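Local coordinates for sefir domain protein (Bacillus cereus F65185, PDB 5Y8F) that is a bacterial SEFIR-domain protein that probably acts in signalling through SEFIR-SEFIR interactions, at residues 48-53 with 83-88. Numbering follows the deposited sequence.
Sequences FEFMEN and ETMIIT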
loop_
_atom_site.group_PDB
_atom_site.type_symbol
_atom_site.label_atom_id
_atom_site.label_comp_id
_atom_site.label_asym_id
_atom_site.label_seq_id
_atom_site.Cartn_x
_atom_site.Cartn_y
_atom_site.Cartn_z
ATOM N N PHE A 48 10.326 -8.408 -21.569
ATOM C CA PHE A 48 10.441 -8.938 -20.210
ATOM C C PHE A 48 11.798 -8.608 -19.597
ATOM O O PHE A 48 11.875 -8.151 -18.451
ATOM C CB PHE A 48 10.199 -10.449 -20.189
ATOM C CG PHE A 48 10.064 -11.019 -18.801
ATOM C CD1 PHE A 48 11.174 -11.467 -18.105
ATOM C CD2 PHE A 48 8.823 -11.101 -18.193
ATOM C CE1 PHE A 48 11.047 -11.986 -16.828
ATOM C CE2 PHE A 48 8.689 -11.617 -16.920
ATOM C CZ PHE A 48 9.803 -12.060 -16.236
ATOM N N GLU A 49 12.882 -8.857 -20.336
ATOM C CA GLU A 49 14.206 -8.499 -19.835
ATOM C C GLU A 49 14.316 -6.994 -19.618
ATOM O O GLU A 49 14.980 -6.539 -18.682
ATOM C CB GLU A 49 15.294 -8.999 -20.787
ATOM C CG GLU A 49 16.707 -8.653 -20.334
ATOM C CD GLU A 49 17.774 -9.373 -21.136
ATOM O OE1 GLU A 49 17.629 -10.595 -21.354
ATOM O OE2 GLU A 49 18.762 -8.724 -21.540
ATOM N N PHE A 50 13.673 -6.207 -20.483
ATOM C CA PHE A 50 13.660 -4.761 -20.293
ATOM C C PHE A 50 12.980 -4.386 -18.985
ATOM O O PHE A 50 13.443 -3.490 -18.268
ATOM C CB PHE A 50 12.963 -4.082 -21.469
ATOM C CG PHE A 50 12.783 -2.606 -21.289
ATOM C CD1 PHE A 50 13.856 -1.740 -21.401
ATOM C CD2 PHE A 50 11.531 -2.085 -21.003
ATOM C CE1 PHE A 50 13.682 -0.381 -21.233
ATOM C CE2 PHE A 50 11.353 -0.728 -20.833
ATOM C CZ PHE A 50 12.430 0.124 -20.949
ATOM N N MET A 51 11.874 -5.061 -18.659
ATOM C CA MET A 51 11.205 -4.815 -17.385
ATOM C C MET A 51 12.118 -5.141 -16.211
ATOM O O MET A 51 12.208 -4.366 -15.250
ATOM C CB MET A 51 9.918 -5.634 -17.300
ATOM C CG MET A 51 9.296 -5.636 -15.911
ATOM S SD MET A 51 7.771 -6.587 -15.769
ATOM C CE MET A 51 8.317 -8.225 -16.229
ATOM N N GLU A 52 12.806 -6.281 -16.275
ATOM C CA GLU A 52 13.682 -6.687 -15.180
ATOM C C GLU A 52 14.790 -5.668 -14.946
ATOM O O GLU A 52 15.058 -5.281 -13.803
ATOM C CB GLU A 52 14.258 -8.073 -15.460
ATOM C CG GLU A 52 13.227 -9.173 -15.335
ATOM C CD GLU A 52 13.848 -10.550 -15.331
ATOM O OE1 GLU A 52 14.438 -10.935 -16.363
ATOM O OE2 GLU A 52 13.756 -11.241 -14.293
ATOM N N ASN A 53 15.463 -5.235 -16.017
ATOM C CA ASN A 53 16.542 -4.263 -15.866
ATOM C C ASN A 53 16.016 -2.911 -15.398
ATOM O O ASN A 53 16.667 -2.230 -14.596
ATOM C CB ASN A 53 17.295 -4.106 -17.188
ATOM C CG ASN A 53 17.922 -5.405 -17.658
ATOM O OD1 ASN A 53 18.161 -6.313 -16.865
ATOM N ND2 ASN A 53 18.173 -5.504 -18.957
ATOM N N GLU A 83 7.554 -11.754 -24.126
ATOM C CA GLU A 83 7.054 -10.534 -24.743
ATOM C C GLU A 83 6.309 -9.623 -23.775
ATOM O O GLU A 83 5.937 -8.514 -24.169
ATOM C CB GLU A 83 6.159 -10.889 -25.932
ATOM C CG GLU A 83 4.776 -11.377 -25.551
ATOM C CD GLU A 83 4.768 -12.823 -25.098
ATOM O OE1 GLU A 83 3.667 -13.390 -24.957
ATOM O OE2 GLU A 83 5.855 -13.385 -24.844
ATOM N N THR A 84 6.052 -10.057 -22.544
ATOM C CA THR A 84 5.222 -9.299 -21.618
ATOM C C THR A 84 6.047 -8.508 -20.606
ATOM O O THR A 84 7.184 -8.861 -20.280
ATOM C CB THR A 84 4.267 -10.222 -20.863
ATOM O OG1 THR A 84 5.017 -11.039 -19.957
ATOM C CG2 THR A 84 3.506 -11.110 -21.837
ATOM N N MET A 85 5.445 -7.434 -20.096
ATOM C CA MET A 85 6.018 -6.687 -18.983
ATOM C C MET A 85 5.068 -6.808 -17.799
ATOM O O MET A 85 4.626 -5.801 -17.232
ATOM C CB MET A 85 6.273 -5.220 -19.341
ATOM C CG MET A 85 7.380 -5.023 -20.372
ATOM S SD MET A 85 8.007 -3.329 -20.476
ATOM C CE MET A 85 6.506 -2.386 -20.214
ATOM N N ILE A 86 4.750 -8.043 -17.420
ATOM C CA ILE A 86 3.852 -8.323 -16.309
ATOM C C ILE A 86 4.681 -8.857 -15.151
ATOM O O ILE A 86 5.476 -9.789 -15.324
ATOM C CB ILE A 86 2.754 -9.325 -16.710
ATOM C CG1 ILE A 86 1.874 -8.741 -17.820
ATOM C CG2 ILE A 86 1.902 -9.699 -15.508
ATOM C CD1 ILE A 86 1.014 -9.776 -18.533
ATOM N N ILE A 87 4.511 -8.243 -13.979
ATOM C CA ILE A 87 5.250 -8.648 -12.792
ATOM C C ILE A 87 4.877 -10.070 -12.402
ATOM O O ILE A 87 3.703 -10.460 -12.435
ATOM C CB ILE A 87 5.000 -7.649 -11.652
ATOM C CG1 ILE A 87 5.718 -6.337 -11.971
ATOM C CG2 ILE A 87 5.453 -8.218 -10.305
ATOM C CD1 ILE A 87 4.993 -5.128 -11.507
ATOM N N THR A 88 5.888 -10.860 -12.067
ATOM C CA THR A 88 5.785 -12.242 -11.634
ATOM C C THR A 88 5.923 -12.342 -10.122
ATOM O O THR A 88 6.329 -11.380 -9.461
ATOM C CB THR A 88 6.870 -13.083 -12.315
ATOM O OG1 THR A 88 8.161 -12.621 -11.901
ATOM C CG2 THR A 88 6.766 -12.948 -13.816
#
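Met-51 reaches from helix 47-57 toward the loop and lays its sulfur and methyl against the backbone of 85-87. Met-51 SD sits 3.4 Å from Met-85 C, with Ile-87 CG1 farther along. The chain runs extended as far as the sulfur and then turns at the last torsion (chi3 60°), which brings CE to 3.4 Å from Ile-86 O. Nearer the helix, Met-51 CB packs against Met-85 CG at 4.0 Å.

Met-85 and Phe-50 meet on another side of the helix. The sulfur lies in the plane of the phenyl ring, with SD 3.8 Å from Phe-50 CD2, a Met-aromatic contact made at the ring edge. His-40 meets the same ring, and Phe-5 of strand 3-7 touches Phe-50, Met-51 and Met-85 alike, tying the contact to the central sheet.

Phe-48 lies side by side with Thr-84, CD2 resting 3.5 Å from Thr-84 O, near the ring plane. With CG anti to the backbone N (chi1 -170°), the ring reaches on along the loop until its edge at CE2 meets Thr-88 CG2 at 3.9 Å. The two side chains cross at about a right angle. Thr-88 OG1 meanwhile caps helix 89-94 by accepting from Ile-91 N.

The helix side chains thus pack by van der Waals contact against both side chains and backbone carbonyls of 83-88, whereas Ser-7 OG hydrogen-bonds Met-85 O and Ile-87 N donates to Tyr-69 OH. Phe-48 and Met-51 also touch Ile-91, so helix 47-57 packs against the N-capped start of helix 89-94, beside the five-stranded parallel sheet of the SEFIR domain.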